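PDB 5J8Y: polycomb protein Sfmbt from Drosophila melanogaster, which pairs through its SAM domain with the SAM domain of Scm, a link thought to let PhoRC bring PRC1 to Polycomb response elements. Local coordinates for residues Gln16-Asn21 against Leu60-Leu65; Ser31-Asp36 against Met49-Met54; Arg39-Thr44 against Ala67-Lys72. All coordinates share one frame; numbering follows the deposited sequence.

Contact 1: Gln16-Asn21 against Leu60-Leu65; sequences QFLRVN and LKISDL
L65 drives the isobutyl end of its side chain between F17 and N21, and more of its surface is covered here than that of any other residue in the two segments. Its CG lies 3.5 Å from F17 CZ. The two side chains come from opposite directions, and the leucine meets the ring obliquely, at the CZ and CE2 corner. The two methyls divide the work: CD1 packs 3.5 Å from N21 CG, while CD2 fits between F17 CE2 and N21 CB. F17 is turned to this place by a first torsion of 168°, with CG trans to the backbone N, which carries the far end of the ring toward helix 56-71. One turn earlier on that helix, I62 repeats the approach with a single methyl, its CD1 reaching L18 CD2 at 3.5 Å where the two side chains cross at about a right angle.

In the next shell, N21 is held by a bond to the residue four positions earlier. Its ND2 donates to F17 O over 2.8 Å, bent at the hydrogen to 144° and tilted from the carbonyl plane, and this folds the amide back over one face of the F17 ring, offset toward the rim. The asparagine thus presents CB and CG to L65. W9 meets the F17 ring with planes at about 45°, C27 and F30 of helix 27-32 touch L18, and C23 lies against both L18 and I62. K61, on the same turn of helix 56-71, makes a salt bridge to D38 of the Scm chain.

Contact 1 thus joins the first and last SAM-domain helices by van der Waals packing without a polar bond between the segments, while the N21-F17 bond shapes the surface that receives L65.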
# COMPACT_ATOMS: atom_id res chain seq x y z
N GLN C 16 -0.02 3.15 -19.42
CA GLN C 16 -1.41 3.21 -19.63
C GLN C 16 -2.12 2.35 -18.63
O GLN C 16 -3.20 2.67 -18.22
CB GLN C 16 -1.76 2.79 -21.04
CG GLN C 16 -1.25 3.70 -22.15
CD GLN C 16 -1.59 5.17 -21.93
OE1 GLN C 16 -0.75 5.94 -21.69
NE2 GLN C 16 -2.81 5.52 -22.06
N PHE C 17 -1.52 1.26 -18.27
CA PHE C 17 -2.15 0.37 -17.30
C PHE C 17 -2.27 1.12 -15.99
O PHE C 17 -3.28 1.16 -15.37
CB PHE C 17 -1.33 -0.87 -17.15
CG PHE C 17 -1.71 -1.70 -16.01
CD1 PHE C 17 -2.88 -2.41 -16.03
CD2 PHE C 17 -0.90 -1.79 -14.92
CE1 PHE C 17 -3.21 -3.20 -14.98
CE2 PHE C 17 -1.24 -2.57 -13.86
CZ PHE C 17 -2.40 -3.27 -13.90
N LEU C 18 -1.19 1.72 -15.59
CA LEU C 18 -1.16 2.55 -14.39
C LEU C 18 -2.16 3.70 -14.50
O LEU C 18 -2.74 4.12 -13.50
CB LEU C 18 0.25 3.10 -14.17
CG LEU C 18 1.30 2.10 -13.70
CD1 LEU C 18 2.70 2.58 -14.04
CD2 LEU C 18 1.18 1.86 -12.20
N ARG C 19 -2.36 4.23 -15.70
CA ARG C 19 -3.27 5.35 -15.89
C ARG C 19 -4.72 5.01 -15.61
O ARG C 19 -5.40 5.70 -14.88
CB ARG C 19 -3.16 5.91 -17.30
CG ARG C 19 -3.57 7.35 -17.36
CD ARG C 19 -3.23 8.02 -18.69
NE ARG C 19 -1.89 8.60 -18.71
CZ ARG C 19 -1.59 9.85 -18.38
NH1 ARG C 19 -2.49 10.70 -17.95
NH2 ARG C 19 -0.34 10.23 -18.49
N VAL C 20 -5.20 3.94 -16.22
CA VAL C 20 -6.62 3.63 -16.16
C VAL C 20 -7.01 3.03 -14.81
O VAL C 20 -8.19 2.88 -14.50
CB VAL C 20 -7.04 2.64 -17.28
CG1 VAL C 20 -6.60 3.18 -18.65
CG2 VAL C 20 -6.45 1.25 -17.04
N ASN C 21 -6.00 2.70 -14.00
CA ASN C 21 -6.24 2.16 -12.66
C ASN C 21 -5.94 3.20 -11.58
O ASN C 21 -5.61 2.87 -10.45
CB ASN C 21 -5.40 0.90 -12.43
CG ASN C 21 -5.89 -0.27 -13.25
OD1 ASN C 21 -6.98 -0.79 -13.02
ND2 ASN C 21 -5.08 -0.70 -14.21
N LEU C 60 1.99 -0.76 -1.64
CA LEU C 60 1.04 -1.81 -1.44
C LEU C 60 -0.07 -1.79 -2.48
O LEU C 60 -0.51 -2.79 -2.93
CB LEU C 60 0.49 -1.78 -0.06
CG LEU C 60 1.30 -2.54 0.99
CD1 LEU C 60 0.85 -2.14 2.35
CD2 LEU C 60 1.35 -4.05 0.84
N LYS C 61 -0.48 -0.61 -2.84
CA LYS C 61 -1.52 -0.43 -3.80
C LYS C 61 -1.09 -0.93 -5.17
O LYS C 61 -1.83 -1.58 -5.83
CB LYS C 61 -1.97 1.01 -3.86
CG LYS C 61 -3.07 1.38 -2.88
CD LYS C 61 -3.19 2.89 -2.83
CE LYS C 61 -4.23 3.41 -1.89
NZ LYS C 61 -4.13 4.86 -1.78
N ILE C 62 0.14 -0.63 -5.55
CA ILE C 62 0.71 -1.08 -6.81
C ILE C 62 0.94 -2.59 -6.79
O ILE C 62 0.66 -3.28 -7.77
CB ILE C 62 2.05 -0.36 -7.11
CG1 ILE C 62 1.79 1.11 -7.47
CG2 ILE C 62 2.81 -1.04 -8.25
CD1 ILE C 62 0.97 1.33 -8.73
N SER C 63 1.44 -3.12 -5.67
CA SER C 63 1.63 -4.56 -5.54
C SER C 63 0.30 -5.28 -5.73
O SER C 63 0.22 -6.29 -6.42
CB SER C 63 2.23 -4.91 -4.18
OG SER C 63 2.41 -6.31 -4.05
N ASP C 64 -0.75 -4.74 -5.11
CA ASP C 64 -2.09 -5.32 -5.19
C ASP C 64 -2.61 -5.29 -6.63
O ASP C 64 -3.18 -6.27 -7.11
CB ASP C 64 -3.06 -4.56 -4.28
CG ASP C 64 -4.44 -5.18 -4.27
OD1 ASP C 64 -4.54 -6.41 -4.04
OD2 ASP C 64 -5.42 -4.45 -4.49
N LEU C 65 -2.40 -4.16 -7.29
CA LEU C 65 -2.85 -3.99 -8.67
C LEU C 65 -2.19 -5.00 -9.60
O LEU C 65 -2.85 -5.60 -10.45
CB LEU C 65 -2.57 -2.56 -9.13
CG LEU C 65 -2.86 -2.22 -10.59
CD1 LEU C 65 -4.33 -2.43 -10.91
CD2 LEU C 65 -2.45 -0.79 -10.87

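Contact 2: Ser31-Asp36 against Met49-Met54; sequences SRNKID and MPLLGM
L51, N33 and I35 make this contact of the SAM-domain helix bundle, in which the end of helix 45-51 meets the turn that follows helix 27-32. L51 has the most surface covered and points at its partners, giving one methyl to each. CD1 meets I35 CD1 tip to tip at 3.7 Å. L51 CD2 packs against the N33 amide, closest to ND2 at 3.2 Å and 3.5 Å from CG. The N33 and L51 side chains slide past each other in opposite directions, and L51 CD2 also lies 3.8 Å from N33 CB.

N33 has its CG beside the backbone N (chi1 -70°), and its ND2 turns back to donate to T29 O in the preceding helical turn. That bond gives the amide nitrogen a polar partner although its neighbour across the contact is a methyl group. The chain leaves helical geometry at N33, and K34, with positive phi, is the C-prime residue of a Schellman motif: K34 N bonds to S31 O at 2.8 Å, and I35 N reaches F30 O. The reversal brings I35 round to face L51. Both I35 and L51 pack on F30, and L51 also touches T29, which extends its apolar seat along helix 27-32.

A second Schellman motif ends helix 45-51, with G53 at C-prime and its positive phi suited to glycine. M54, whose N makes the six-to-one bond of the motif, packs on Y53 of the Scm chain, and M49 on M49 of the same partner. M49 O closes this turn by accepting two backbone bonds from opposite faces of its carbonyl plane, from M54 N at 2.8 Å and from L52 N at 3.1 Å.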
# COMPACT_ATOMS: atom_id res chain seq x y z
N SER C 31 8.42 4.75 -16.18
CA SER C 31 9.03 5.00 -17.50
C SER C 31 10.48 5.26 -17.43
O SER C 31 11.25 4.68 -18.14
CB SER C 31 8.40 6.18 -18.16
OG SER C 31 7.16 5.86 -18.61
N ARG C 32 10.86 6.09 -16.50
CA ARG C 32 12.24 6.44 -16.34
C ARG C 32 13.03 5.22 -16.03
O ARG C 32 14.10 5.07 -16.53
CB ARG C 32 12.43 7.45 -15.23
CG ARG C 32 12.15 8.88 -15.57
CD ARG C 32 12.49 9.70 -14.33
NE ARG C 32 11.54 9.47 -13.28
CZ ARG C 32 10.32 9.95 -13.30
NH1 ARG C 32 9.91 10.68 -14.28
NH2 ARG C 32 9.51 9.70 -12.33
N ASN C 33 12.50 4.34 -15.22
CA ASN C 33 13.17 3.11 -14.92
C ASN C 33 12.91 1.98 -15.90
O ASN C 33 13.28 0.84 -15.69
CB ASN C 33 12.79 2.66 -13.55
CG ASN C 33 13.35 3.53 -12.52
OD1 ASN C 33 14.49 3.37 -12.13
ND2 ASN C 33 12.57 4.47 -12.09
N LYS C 34 12.26 2.30 -16.98
CA LYS C 34 12.01 1.35 -18.00
C LYS C 34 11.44 0.07 -17.46
O LYS C 34 12.00 -0.99 -17.52
CB LYS C 34 13.27 1.12 -18.80
CG LYS C 34 13.59 2.26 -19.74
CD LYS C 34 14.69 1.94 -20.69
CE LYS C 34 14.20 1.49 -22.07
NZ LYS C 34 15.36 1.14 -22.94
N ILE C 35 10.25 0.23 -16.92
CA ILE C 35 9.46 -0.87 -16.43
C ILE C 35 8.43 -1.20 -17.52
O ILE C 35 7.45 -0.51 -17.69
CB ILE C 35 8.74 -0.52 -15.12
CG1 ILE C 35 9.75 -0.07 -14.06
CG2 ILE C 35 7.89 -1.69 -14.66
CD1 ILE C 35 10.52 -1.15 -13.38
N ASP C 36 8.74 -2.23 -18.28
CA ASP C 36 7.84 -2.82 -19.26
C ASP C 36 7.10 -4.00 -18.64
O ASP C 36 7.28 -4.30 -17.48
CB ASP C 36 8.60 -3.23 -20.54
CG ASP C 36 9.53 -4.42 -20.32
OD1 ASP C 36 9.72 -4.82 -19.17
OD2 ASP C 36 10.09 -4.93 -21.31
N MET C 49 9.21 -0.58 -3.57
CA MET C 49 9.36 0.41 -2.50
C MET C 49 10.17 1.64 -2.97
O MET C 49 9.67 2.73 -2.94
CB MET C 49 9.96 -0.21 -1.26
CG MET C 49 8.97 -0.92 -0.37
SD MET C 49 7.55 0.05 0.15
CE MET C 49 8.33 1.36 1.07
N PRO C 50 11.38 1.44 -3.47
CA PRO C 50 12.15 2.60 -3.96
C PRO C 50 11.57 3.22 -5.23
O PRO C 50 11.81 4.41 -5.47
CB PRO C 50 13.54 2.01 -4.23
CG PRO C 50 13.32 0.55 -4.41
CD PRO C 50 12.18 0.20 -3.51
N LEU C 51 10.81 2.50 -6.03
CA LEU C 51 10.20 3.05 -7.22
C LEU C 51 9.10 3.99 -6.86
O LEU C 51 8.63 4.67 -7.71
CB LEU C 51 9.59 1.99 -8.13
CG LEU C 51 10.41 1.37 -9.25
CD1 LEU C 51 9.58 0.49 -10.15
CD2 LEU C 51 11.14 2.40 -10.10
N LEU C 52 8.67 4.00 -5.62
CA LEU C 52 7.61 4.90 -5.17
C LEU C 52 8.05 5.72 -3.96
O LEU C 52 7.23 6.08 -3.12
CB LEU C 52 6.35 4.10 -4.84
CG LEU C 52 5.76 3.26 -5.97
CD1 LEU C 52 4.49 2.61 -5.50
CD2 LEU C 52 5.48 4.09 -7.21
N GLY C 53 9.34 6.02 -3.89
CA GLY C 53 9.87 6.91 -2.86
C GLY C 53 9.77 6.34 -1.46
O GLY C 53 9.59 7.09 -0.50
N MET C 54 9.89 5.03 -1.34
CA MET C 54 9.87 4.36 -0.07
C MET C 54 8.56 4.61 0.69
O MET C 54 8.54 4.68 1.89
CB MET C 54 11.07 4.77 0.79
CG MET C 54 12.43 4.41 0.20
SD MET C 54 12.62 2.73 -0.39
CE MET C 54 12.68 1.85 1.16

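Contact 3: Arg39-Thr44 against Ala67-Lys72; sequences RLLQLT and AQLKCK
K70 and L41 slide past each other in opposite directions, the lysine reaching out of helix 56-71 along the flank of L41 to find its backbone. The K70 chain is extended beyond CG, and this straight run carries NZ to L41 O, to which it donates a hydrogen bond of 3.0 Å. The ammonium nitrogen stands above the carbonyl plane, 37° out of it and off the lone-pair directions, with a C=O...N angle of 128°. On the way, K70 CE passes 4.0 Å from L41 CB, and the lysine stem lends its apolar length to the packing as well as its charge to the carbonyl.

L69 adds the purely apolar part. A single methyl, CD2, meets both leucines of the other segment: it lies 3.9 Å from L41 CD2, where the side chains cross at about a right angle, and 4.0 Å from L40 CD2, where the crossing is oblique. In the SAM domain this ties the C-terminal part of its long last helix to the short helix 37-40 and the type I turn from L40 to L43. Q42 N and L43 N both point back to R39 O, the second bond being weak, and L43 N also bonds to L40 O. With the chain bent in this way, L40 points at the last helix and L41 reaches it with the end of its side chain, while T44 heads away as the N-cap of helix 45-51.

P6 and W9 of the N-terminal stretch extend the apolar patch. P6 touches L41 and L69, and W9 touches L40 and L69. Behind the turn, L43 packs on I48 of helix 45-51, and its CD2 lies over one face of the R39 guanidinium, 3.5 Å above the plane and offset toward the rim.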
# COMPACT_ATOMS: atom_id res chain seq x y z
N ARG C 39 9.25 -6.84 -16.81
CA ARG C 39 9.77 -6.41 -15.55
C ARG C 39 8.65 -6.16 -14.56
O ARG C 39 8.80 -6.40 -13.39
CB ARG C 39 10.66 -5.21 -15.70
CG ARG C 39 11.22 -4.69 -14.41
CD ARG C 39 12.13 -5.61 -13.61
NE ARG C 39 12.64 -4.85 -12.49
CZ ARG C 39 13.17 -5.32 -11.39
NH1 ARG C 39 13.36 -6.60 -11.19
NH2 ARG C 39 13.51 -4.46 -10.46
N LEU C 40 7.53 -5.69 -15.04
CA LEU C 40 6.40 -5.45 -14.19
C LEU C 40 6.07 -6.68 -13.35
O LEU C 40 6.11 -6.66 -12.15
CB LEU C 40 5.17 -5.13 -15.00
CG LEU C 40 3.96 -4.64 -14.21
CD1 LEU C 40 4.17 -3.36 -13.44
CD2 LEU C 40 2.73 -4.54 -15.06
N LEU C 41 5.75 -7.74 -14.06
CA LEU C 41 5.38 -9.00 -13.47
C LEU C 41 6.45 -9.66 -12.64
O LEU C 41 6.19 -10.63 -12.03
CB LEU C 41 4.90 -9.95 -14.53
CG LEU C 41 3.91 -9.50 -15.56
CD1 LEU C 41 3.67 -10.62 -16.49
CD2 LEU C 41 2.58 -9.07 -15.01
N GLN C 42 7.65 -9.12 -12.65
CA GLN C 42 8.75 -9.65 -11.89
C GLN C 42 8.89 -8.94 -10.60
O GLN C 42 9.44 -9.45 -9.68
CB GLN C 42 10.06 -9.51 -12.67
CG GLN C 42 10.30 -10.57 -13.75
CD GLN C 42 11.58 -10.34 -14.55
OE1 GLN C 42 11.82 -9.27 -15.09
NE2 GLN C 42 12.39 -11.36 -14.65
N LEU C 43 8.41 -7.72 -10.56
CA LEU C 43 8.53 -6.89 -9.39
C LEU C 43 8.08 -7.48 -8.04
O LEU C 43 7.03 -8.00 -7.96
CB LEU C 43 7.77 -5.57 -9.62
CG LEU C 43 8.38 -4.55 -10.56
CD1 LEU C 43 7.63 -3.28 -10.74
CD2 LEU C 43 9.79 -4.27 -10.12
N THR C 44 8.92 -7.39 -7.02
CA THR C 44 8.53 -7.68 -5.65
C THR C 44 8.20 -6.36 -4.96
O THR C 44 8.38 -5.29 -5.55
CB THR C 44 9.65 -8.40 -4.86
OG1 THR C 44 10.74 -7.49 -4.65
CG2 THR C 44 10.14 -9.62 -5.61
N ALA C 67 -0.85 -7.93 -8.70
CA ALA C 67 -1.38 -9.21 -8.28
C ALA C 67 -2.72 -9.44 -8.95
O ALA C 67 -2.98 -10.49 -9.42
CB ALA C 67 -1.50 -9.29 -6.76
N GLN C 68 -3.56 -8.42 -8.98
CA GLN C 68 -4.87 -8.52 -9.60
C GLN C 68 -4.71 -8.71 -11.10
O GLN C 68 -5.47 -9.40 -11.74
CB GLN C 68 -5.71 -7.30 -9.31
CG GLN C 68 -7.19 -7.43 -9.67
CD GLN C 68 -7.99 -8.28 -8.71
OE1 GLN C 68 -7.47 -8.77 -7.71
NE2 GLN C 68 -9.26 -8.47 -9.02
N LEU C 69 -3.68 -8.09 -11.65
CA LEU C 69 -3.43 -8.19 -13.03
C LEU C 69 -3.16 -9.63 -13.35
O LEU C 69 -3.71 -10.17 -14.23
CB LEU C 69 -2.23 -7.37 -13.43
CG LEU C 69 -1.83 -7.51 -14.90
CD1 LEU C 69 -2.92 -7.12 -15.87
CD2 LEU C 69 -0.55 -6.77 -15.15
N LYS C 70 -2.28 -10.21 -12.59
CA LYS C 70 -1.87 -11.58 -12.74
C LYS C 70 -2.99 -12.59 -12.61
O LYS C 70 -2.83 -13.67 -13.05
CB LYS C 70 -0.76 -11.90 -11.79
CG LYS C 70 0.57 -11.31 -12.12
CD LYS C 70 1.50 -11.38 -10.94
CE LYS C 70 2.88 -10.92 -11.26
NZ LYS C 70 3.85 -11.07 -10.16
N CYS C 71 -4.06 -12.22 -11.95
CA CYS C 71 -5.21 -13.07 -11.83
C CYS C 71 -5.92 -13.42 -13.12
O CYS C 71 -5.91 -14.57 -13.48
CB CYS C 71 -6.23 -12.47 -10.90
SG CYS C 71 -5.82 -12.72 -9.24
N LYS C 72 -6.53 -12.46 -13.79
CA LYS C 72 -7.18 -12.77 -15.04
C LYS C 72 -6.12 -12.70 -16.11
O LYS C 72 -5.74 -11.64 -16.49
CB LYS C 72 -8.34 -11.82 -15.34

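Overall arrangement
All three contacts lie inside the one SAM domain, a compact bundle of five helices. Contacts 1 and 3 share helix 56-71, their centres about 10 Å apart, and meet where F17 CE1 packs 4.0 Å from L69 CD1. Contact 2 is about 13 Å from contact 1 and about 15 Å from contact 3, on the opposite side of the chain's centre from both. Along the chain it is nested within the loop closed by contact 1, whereas contact 3 crosses each of the other two. I62 on L52 joins contacts 1 and 2; I35 on L40 and L43 joins contacts 2 and 3. Other residues in the segments of contacts 1 and 2 touch Scm; no other chain touches contact 3.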